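Local atomic coordinates of collectin placenta 1 (PDB entry 2OX9), a protein that binds the Lewis(x) glycan of leukocyte surfaces through a calcium-dependent C-type lectin domain and probably acts as a scavenger receptor. Residues L31-K36 against N124-E129; L21-F26 against G58-W63; P7-F12 against C128-E133. One frame throughout, in Å; residues are numbered along the deposited sequence.

This domain shows how contacts distant in sequence turn a chain back on itself. Segment 7-12 waits until 128-133 to be met, so contact 3 brings the domain's two ends together, and contacts 1 and 2 fall largely within its span. There, 21-26 meets 58-63 in contact 2, closing a loop that holds nearly all of helix 26-35 and all of helix 46-54. Segment 31-36 starts inside this loop but finds its partner, 124-129, beyond it, so contacts 1 and 2 cross. Contacts 1 and 3 end on the same strand, 125-131, sharing Cys128 and Glu129. Contact 2 reaches neighbouring strand 62-64, and backbone hydrogen bonds of Asn125 to Ser61 and Trp63 join it to contact 1.

Contact 1: residues L31-K36 against N124-E129; sequences LFCEDK and NNFICE. With CA (calcium ion), chain L.
Phe32 presents its ring to two different partners: over one face stands the edge of the Phe126 ring, with CZ of Phe126 3.3 Å above the plane of Phe32 and displaced toward its rim, and over the other the NZ of Lys36 lies above the centre. The sulfur of Cys128 is at the edge of the Phe32 ring, near its plane. Phe32 and Phe126 form an offset edge-to-face pair, their ring planes steeply inclined to each other. Phe32 CE2 and the Cys128 sulfur lie at the edge of the Phe126 ring, in its plane. Phe32 reaches across because its CG lies anti to the backbone N (chi1 -178°).

Next to the rings runs the covalent link, Cys33 SG to Cys128 SG at 2.1 Å, with a torsion of -86° about the sulfur-sulfur bond, near the relaxed value. Cys33 SG also lies 4.0 Å from CD1 of Phe126. A disulfide between the first helix and the last strand is a hallmark of the C-type lectin fold. Here helix 26-35 and strand 125-131 lie with their local axes 8.6 Å apart, and Leu40 of strand 39-40 packs against both Cys33 and Phe126.

The ammonium group of Lys36 is steadied from its own segment. NZ of Lys36 donates to Phe32 O at 3.1 Å and makes a salt bridge with OD1 of Asp35, which it meets from above the carboxylate plane. On the strand, the Glu129 side chain starts off away from the helix, and its extended chain carries both carboxylate oxygens to a calcium ion, OE2 of Glu129 lying 2.5 Å from the calcium. Phe42 O, Asn44, Glu48 and two waters complete the calcium's ligands, while Lys15 donates a hydrogen bond to OE2 of Glu129.

Contact 2: residues L21-F26 against G58-W63; sequences LEKEIF and GRESHW
Trp63 is the pivot of this contact, and Phe26 and the backbone of Glu24 gather about it. The indole NE1 of Trp63 donates to the carbonyl O of Glu24 at 2.8 Å; the oxygen lies almost in the plane of the indole, and the N-H...O angle is 152°. Phe26 instead approaches over a face. Its CA stands above the five-membered ring of Trp63, 4.0 Å from the centroid, in a CH-pi contact, and its ring turns an edge to the six-membered ring in a T-shaped pair with planes at 86°. CD1 of Phe26 makes that approach, 3.9 Å from CE3 of Trp63. Phe118 adds another steeply inclined ring beside the indole.

Lys23 meets Glu60 more loosely. A bend at the last torsion of the lysine (chi4 -58°) brings its NZ within 3.8 Å of OE1 of Glu60, a long salt bridge that a water spans with two weak bonds. Its stronger tie is the hydrogen bond to Asn125 OD1.

The contact thus joins the residues leading into helix 26-35 to the start of strand 62-64. Trp63 opens the WIGL sequence motif of C-type lectin domains. The chemistry implies division of labour: one bond in the indole plane satisfies the buried N-H and probably helps fix the ring's rotation, aromatic packing fills one face, and charge contributes modestly.

Contact 3: residues P7-F12 against C128-E133; sequences PHWKNF and CEKERE. With CA (calcium ion), chain L.
Trp9 faces Cys128 and Asn11 faces Arg132 with CA atoms 9.1 Å apart in the first pair and 8.0 Å in the second, so the two segments run in the same sense, separated by strand 15-19, which pairs antiparallel with both strands.

Across that intervening strand the long Trp9 side chain bridges the gap. Lys130, its CG placed between backbone N and carbonyl carbon (chi1 69°) and its chain straight thereafter, lies over one face of the indole: CE of Lys130 is 4.0 Å from the centroid of the six-membered ring of Trp9 in a CH-pi contact, and NZ follows at 4.6 Å as a cation-pi partner. The same NZ has a weak hydrogen bond to Lys36 O. At the far end of the indole, CH2 of Trp9 packs 3.8 Å from CB of Cys128, while the ring of Tyr18 also meets Trp9. Near the surface, the Asn11 amide and Arg132 guanidinium merely pass near each other, their planes 36° apart.

Such an N-terminal hairpin, tied here by the Cys5-Cys16 disulfide and laid beside the final strand so that the termini lie close together, is characteristic of long-form C-type lectin domains.

Contact 1: residues L31-K36 against N124-E129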
# COMPACT_ATOMS: atom_id res chain seq x y z
N LEU A 31 -2.41 11.14 -3.09
CA LEU A 31 -2.23 12.39 -3.83
C LEU A 31 -0.78 12.57 -4.29
O LEU A 31 -0.54 13.06 -5.39
CB LEU A 31 -2.62 13.57 -2.96
CG LEU A 31 -2.67 14.90 -3.69
CD1 LEU A 31 -4.03 15.02 -4.34
CD2 LEU A 31 -2.44 16.06 -2.71
N PHE A 32 0.16 12.21 -3.42
CA PHE A 32 1.58 12.34 -3.71
C PHE A 32 1.97 11.52 -4.93
O PHE A 32 2.65 12.02 -5.83
CB PHE A 32 2.38 11.89 -2.49
CG PHE A 32 3.87 12.01 -2.66
CD1 PHE A 32 4.54 13.11 -2.13
CD2 PHE A 32 4.60 11.02 -3.30
CE1 PHE A 32 5.93 13.21 -2.23
CE2 PHE A 32 5.98 11.11 -3.41
CZ PHE A 32 6.65 12.21 -2.87
N CYS A 33 1.56 10.26 -4.96
CA CYS A 33 1.88 9.39 -6.09
C CYS A 33 1.23 9.89 -7.38
O CYS A 33 1.81 9.75 -8.47
CB CYS A 33 1.41 7.95 -5.82
SG CYS A 33 2.24 7.09 -4.45
N GLU A 34 0.03 10.46 -7.28
CA GLU A 34 -0.65 10.97 -8.47
C GLU A 34 0.13 12.14 -9.07
O GLU A 34 0.18 12.30 -10.29
CB GLU A 34 -2.07 11.42 -8.11
CG GLU A 34 -2.96 10.29 -7.61
CD GLU A 34 -4.33 10.76 -7.18
OE1 GLU A 34 -4.46 11.96 -6.85
OE2 GLU A 34 -5.28 9.93 -7.16
N ASP A 35 0.75 12.94 -8.21
CA ASP A 35 1.55 14.07 -8.66
C ASP A 35 2.79 13.60 -9.42
O ASP A 35 3.38 14.37 -10.18
CB ASP A 35 1.97 14.93 -7.46
CG ASP A 35 3.17 15.83 -7.77
OD1 ASP A 35 4.31 15.32 -7.86
OD2 ASP A 35 2.98 17.05 -7.92
N LYS A 36 3.16 12.34 -9.21
CA LYS A 36 4.33 11.75 -9.86
C LYS A 36 3.91 10.88 -11.05
O LYS A 36 4.74 10.17 -11.62
CB LYS A 36 5.11 10.88 -8.88
CG LYS A 36 5.39 11.51 -7.53
CD LYS A 36 6.25 12.74 -7.64
CE LYS A 36 6.43 13.40 -6.27
NZ LYS A 36 5.13 13.88 -5.69
N ASN A 124 1.74 7.04 7.82
CA ASN A 124 2.63 5.96 7.38
C ASN A 124 3.50 6.38 6.20
O ASN A 124 3.23 7.39 5.56
CB ASN A 124 1.81 4.75 6.91
CG ASN A 124 1.28 3.92 8.05
OD1 ASN A 124 0.25 3.25 7.92
ND2 ASN A 124 1.98 3.93 9.17
N ASN A 125 4.54 5.60 5.91
CA ASN A 125 5.36 5.86 4.73
C ASN A 125 4.50 5.22 3.65
O ASN A 125 3.40 4.74 3.93
CB ASN A 125 6.72 5.15 4.81
CG ASN A 125 7.71 5.88 5.68
OD1 ASN A 125 7.51 6.02 6.88
ND2 ASN A 125 8.79 6.37 5.07
N PHE A 126 4.97 5.22 2.41
CA PHE A 126 4.17 4.63 1.35
C PHE A 126 5.01 4.20 0.15
O PHE A 126 6.22 4.43 0.10
CB PHE A 126 3.09 5.64 0.90
CG PHE A 126 3.63 6.97 0.47
CD1 PHE A 126 4.00 7.19 -0.85
CD2 PHE A 126 3.75 8.02 1.38
CE1 PHE A 126 4.49 8.45 -1.26
CE2 PHE A 126 4.23 9.27 0.99
CZ PHE A 126 4.60 9.48 -0.34
N ILE A 127 4.35 3.56 -0.81
CA ILE A 127 5.05 3.09 -2.00
C ILE A 127 4.28 3.45 -3.26
O ILE A 127 3.10 3.13 -3.37
CB ILE A 127 5.20 1.55 -1.98
CG1 ILE A 127 5.85 1.09 -0.68
CG2 ILE A 127 6.04 1.10 -3.18
CD1 ILE A 127 5.80 -0.41 -0.49
N CYS A 128 4.94 4.12 -4.20
CA CYS A 128 4.32 4.48 -5.47
C CYS A 128 4.80 3.52 -6.54
O CYS A 128 5.92 3.00 -6.48
CB CYS A 128 4.69 5.89 -5.91
SG CYS A 128 4.25 7.28 -4.82
N GLU A 129 3.96 3.30 -7.55
CA GLU A 129 4.30 2.41 -8.63
C GLU A 129 3.90 3.01 -9.98
O GLU A 129 2.85 3.66 -10.11
CB GLU A 129 3.61 1.05 -8.44
CG GLU A 129 3.75 0.12 -9.63
CD GLU A 129 3.05 -1.23 -9.43
OE1 GLU A 129 2.11 -1.33 -8.61
OE2 GLU A 129 3.44 -2.18 -10.12
CA CA L . 1.99 -3.98 -9.25
O HOH W 1 2.59 -4.84 -11.23
O HOH W 2 0.18 -3.10 -10.51

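Contact 2: residues L21-F26 against G58-W63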
# COMPACT_ATOMS: atom_id res chain seq x y z
N LEU A 21 10.14 8.49 1.89
CA LEU A 21 10.82 8.92 3.09
C LEU A 21 9.76 9.81 3.73
O LEU A 21 9.85 10.17 4.90
CB LEU A 21 12.07 9.72 2.76
CG LEU A 21 13.21 8.91 2.15
CD1 LEU A 21 14.44 9.80 2.01
CD2 LEU A 21 13.52 7.71 3.03
N GLU A 22 8.76 10.16 2.92
CA GLU A 22 7.66 11.00 3.38
C GLU A 22 6.68 10.14 4.17
O GLU A 22 6.49 8.96 3.85
CB GLU A 22 6.93 11.63 2.19
CG GLU A 22 7.72 12.68 1.38
CD GLU A 22 8.61 12.07 0.31
OE1 GLU A 22 8.74 10.82 0.27
OE2 GLU A 22 9.17 12.84 -0.50
N LYS A 23 6.08 10.73 5.20
CA LYS A 23 5.09 10.03 6.03
C LYS A 23 3.80 10.84 5.92
O LYS A 23 3.80 12.04 6.20
CB LYS A 23 5.55 10.00 7.50
CG LYS A 23 6.92 9.34 7.73
CD LYS A 23 7.18 9.15 9.23
CE LYS A 23 8.62 8.74 9.51
NZ LYS A 23 9.03 7.48 8.82
N GLU A 24 2.71 10.20 5.51
CA GLU A 24 1.43 10.90 5.34
C GLU A 24 0.20 10.02 5.58
O GLU A 24 0.30 8.80 5.64
CB GLU A 24 1.34 11.44 3.90
CG GLU A 24 2.56 12.20 3.41
CD GLU A 24 2.64 13.61 3.97
OE1 GLU A 24 1.67 14.37 3.81
OE2 GLU A 24 3.69 13.96 4.56
N ILE A 25 -0.97 10.65 5.73
CA ILE A 25 -2.20 9.89 5.91
C ILE A 25 -2.48 9.28 4.54
O ILE A 25 -1.89 9.71 3.55
CB ILE A 25 -3.39 10.78 6.33
CG1 ILE A 25 -3.67 11.84 5.27
CG2 ILE A 25 -3.11 11.43 7.67
CD1 ILE A 25 -4.88 12.72 5.61
N PHE A 26 -3.38 8.30 4.48
CA PHE A 26 -3.67 7.63 3.21
C PHE A 26 -3.98 8.53 2.03
O PHE A 26 -3.36 8.40 0.98
CB PHE A 26 -4.82 6.63 3.36
CG PHE A 26 -5.01 5.75 2.15
CD1 PHE A 26 -4.19 4.64 1.93
CD2 PHE A 26 -6.02 6.03 1.22
CE1 PHE A 26 -4.36 3.82 0.83
CE2 PHE A 26 -6.20 5.21 0.10
CZ PHE A 26 -5.37 4.10 -0.09
N GLY A 58 11.97 -2.41 8.43
CA GLY A 58 12.13 -1.27 9.30
C GLY A 58 10.86 -1.06 10.11
O GLY A 58 9.84 -1.71 9.86
N ARG A 59 10.91 -0.15 11.08
CA ARG A 59 9.76 0.11 11.94
C ARG A 59 8.58 0.79 11.26
O ARG A 59 7.44 0.59 11.67
CB ARG A 59 10.19 0.92 13.16
CG ARG A 59 11.08 2.10 12.82
CD ARG A 59 11.50 2.86 14.06
NE ARG A 59 12.70 3.66 13.82
CZ ARG A 59 13.13 4.64 14.62
NH1 ARG A 59 12.45 4.93 15.72
NH2 ARG A 59 14.23 5.31 14.32
N GLU A 60 8.83 1.60 10.25
CA GLU A 60 7.72 2.29 9.58
C GLU A 60 6.87 1.34 8.75
O GLU A 60 7.35 0.33 8.24
CB GLU A 60 8.24 3.44 8.71
CG GLU A 60 9.41 3.09 7.81
CD GLU A 60 10.75 3.17 8.53
OE1 GLU A 60 11.12 4.28 8.97
OE2 GLU A 60 11.42 2.13 8.65
N SER A 61 5.58 1.67 8.64
CA SER A 61 4.64 0.89 7.84
C SER A 61 4.50 1.60 6.50
O SER A 61 4.73 2.80 6.41
CB SER A 61 3.27 0.83 8.52
OG SER A 61 3.39 0.37 9.86
N HIS A 62 4.13 0.86 5.46
CA HIS A 62 4.00 1.45 4.13
C HIS A 62 2.62 1.26 3.52
O HIS A 62 2.18 0.14 3.31
CB HIS A 62 5.02 0.84 3.17
CG HIS A 62 6.43 1.30 3.40
ND1 HIS A 62 7.23 0.75 4.38
CD2 HIS A 62 7.17 2.25 2.79
CE1 HIS A 62 8.40 1.35 4.36
NE2 HIS A 62 8.39 2.26 3.41
N TRP A 63 1.96 2.37 3.22
CA TRP A 63 0.64 2.33 2.59
C TRP A 63 0.74 1.65 1.21
O TRP A 63 1.72 1.86 0.49
CB TRP A 63 0.13 3.75 2.34
CG TRP A 63 -0.32 4.53 3.53
CD1 TRP A 63 0.04 5.81 3.85
CD2 TRP A 63 -1.33 4.15 4.49
NE1 TRP A 63 -0.68 6.26 4.93
CE2 TRP A 63 -1.53 5.26 5.35
CE3 TRP A 63 -2.08 2.99 4.70
CZ2 TRP A 63 -2.45 5.24 6.41
CZ3 TRP A 63 -3.00 2.97 5.76
CH2 TRP A 63 -3.18 4.09 6.59
O HOH W 3 11.29 6.79 6.68

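Contact 3: residues P7-F12 against C128-E133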
# COMPACT_ATOMS: atom_id res chain seq x y z
N PRO A 7 15.73 8.91 -11.01
CA PRO A 7 16.47 8.74 -9.76
C PRO A 7 15.48 8.69 -8.59
O PRO A 7 14.41 9.29 -8.66
CB PRO A 7 17.40 9.95 -9.73
CG PRO A 7 16.76 10.93 -10.67
CD PRO A 7 16.23 10.06 -11.77
N HIS A 8 15.85 7.96 -7.54
CA HIS A 8 15.03 7.76 -6.34
C HIS A 8 14.05 6.61 -6.51
O HIS A 8 13.44 6.17 -5.55
CB HIS A 8 14.23 9.01 -5.97
CG HIS A 8 15.07 10.12 -5.42
ND1 HIS A 8 15.40 11.24 -6.15
CD2 HIS A 8 15.66 10.27 -4.21
CE1 HIS A 8 16.16 12.03 -5.42
NE2 HIS A 8 16.33 11.47 -4.24
N TRP A 9 13.90 6.14 -7.75
CA TRP A 9 12.99 5.02 -8.02
C TRP A 9 13.76 3.72 -8.22
O TRP A 9 14.88 3.72 -8.73
CB TRP A 9 12.14 5.32 -9.25
CG TRP A 9 11.21 6.47 -9.03
CD1 TRP A 9 11.55 7.78 -8.87
CD2 TRP A 9 9.78 6.40 -8.91
NE1 TRP A 9 10.42 8.54 -8.66
CE2 TRP A 9 9.32 7.72 -8.68
CE3 TRP A 9 8.85 5.36 -8.98
CZ2 TRP A 9 7.97 8.02 -8.52
CZ3 TRP A 9 7.50 5.67 -8.82
CH2 TRP A 9 7.08 6.98 -8.59
N LYS A 10 13.14 2.61 -7.83
CA LYS A 10 13.74 1.29 -7.97
C LYS A 10 13.00 0.53 -9.06
O LYS A 10 11.78 0.66 -9.20
CB LYS A 10 13.61 0.48 -6.68
CG LYS A 10 14.24 1.11 -5.44
CD LYS A 10 15.75 1.18 -5.55
CE LYS A 10 16.36 1.52 -4.19
NZ LYS A 10 15.76 2.76 -3.64
N ASN A 11 13.72 -0.29 -9.81
CA ASN A 11 13.08 -1.06 -10.87
C ASN A 11 12.90 -2.54 -10.51
O ASN A 11 13.73 -3.15 -9.82
CB ASN A 11 13.88 -0.95 -12.16
CG ASN A 11 15.19 -1.69 -12.10
OD1 ASN A 11 16.07 -1.36 -11.31
ND2 ASN A 11 15.33 -2.71 -12.95
N PHE A 12 11.79 -3.09 -10.97
CA PHE A 12 11.46 -4.50 -10.79
C PHE A 12 10.69 -4.82 -12.07
O PHE A 12 9.63 -4.25 -12.30
CB PHE A 12 10.57 -4.73 -9.58
CG PHE A 12 10.18 -6.17 -9.40
CD1 PHE A 12 11.15 -7.14 -9.15
CD2 PHE A 12 8.85 -6.57 -9.50
CE1 PHE A 12 10.80 -8.48 -9.01
CE2 PHE A 12 8.49 -7.91 -9.36
CZ PHE A 12 9.47 -8.87 -9.12
N CYS A 128 4.94 4.12 -4.20
CA CYS A 128 4.32 4.48 -5.47
C CYS A 128 4.80 3.52 -6.54
O CYS A 128 5.92 3.00 -6.48
CB CYS A 128 4.69 5.89 -5.91
SG CYS A 128 4.25 7.28 -4.82
N GLU A 129 3.96 3.30 -7.55
CA GLU A 129 4.30 2.41 -8.63
C GLU A 129 3.90 3.01 -9.98
O GLU A 129 2.85 3.66 -10.11
CB GLU A 129 3.61 1.05 -8.44
CG GLU A 129 3.75 0.12 -9.63
CD GLU A 129 3.05 -1.23 -9.43
OE1 GLU A 129 2.11 -1.33 -8.61
OE2 GLU A 129 3.44 -2.18 -10.12
N LYS A 130 4.74 2.81 -10.98
CA LYS A 130 4.43 3.30 -12.31
C LYS A 130 5.23 2.57 -13.37
O LYS A 130 6.12 1.79 -13.06
CB LYS A 130 4.67 4.81 -12.41
CG LYS A 130 6.12 5.27 -12.35
CD LYS A 130 6.17 6.79 -12.52
CE LYS A 130 7.58 7.34 -12.55
NZ LYS A 130 7.58 8.83 -12.75
N GLU A 131 4.91 2.84 -14.63
CA GLU A 131 5.57 2.20 -15.75
C GLU A 131 6.90 2.85 -16.10
O GLU A 131 7.03 4.07 -16.05
CB GLU A 131 4.65 2.23 -16.97
CG GLU A 131 3.39 1.42 -16.78
CD GLU A 131 2.46 1.51 -17.97
OE1 GLU A 131 2.94 1.32 -19.11
OE2 GLU A 131 1.26 1.77 -17.76
N ARG A 132 7.87 2.04 -16.45
CA ARG A 132 9.16 2.57 -16.85
C ARG A 132 8.97 3.10 -18.25
O ARG A 132 8.35 2.44 -19.08
CB ARG A 132 10.21 1.46 -16.85
CG ARG A 132 11.52 1.84 -17.53
CD ARG A 132 12.56 0.76 -17.31
NE ARG A 132 12.08 -0.55 -17.76
CZ ARG A 132 12.65 -1.70 -17.43
NH1 ARG A 132 13.73 -1.72 -16.65
NH2 ARG A 132 12.15 -2.84 -17.88
N GLU A 133 9.49 4.29 -18.53
CA GLU A 133 9.35 4.85 -19.87
C GLU A 133 10.71 5.11 -20.51
O GLU A 133 10.98 4.63 -21.61
CB GLU A 133 8.54 6.14 -19.84
CG GLU A 133 8.12 6.60 -21.23
CD GLU A 133 7.25 7.85 -21.20
OE1 GLU A 133 7.74 8.92 -20.76
OE2 GLU A 133 6.08 7.76 -21.63
CA CA L . 1.99 -3.98 -9.25
O HOH W 1 2.59 -4.84 -11.23
O HOH W 2 0.18 -3.10 -10.51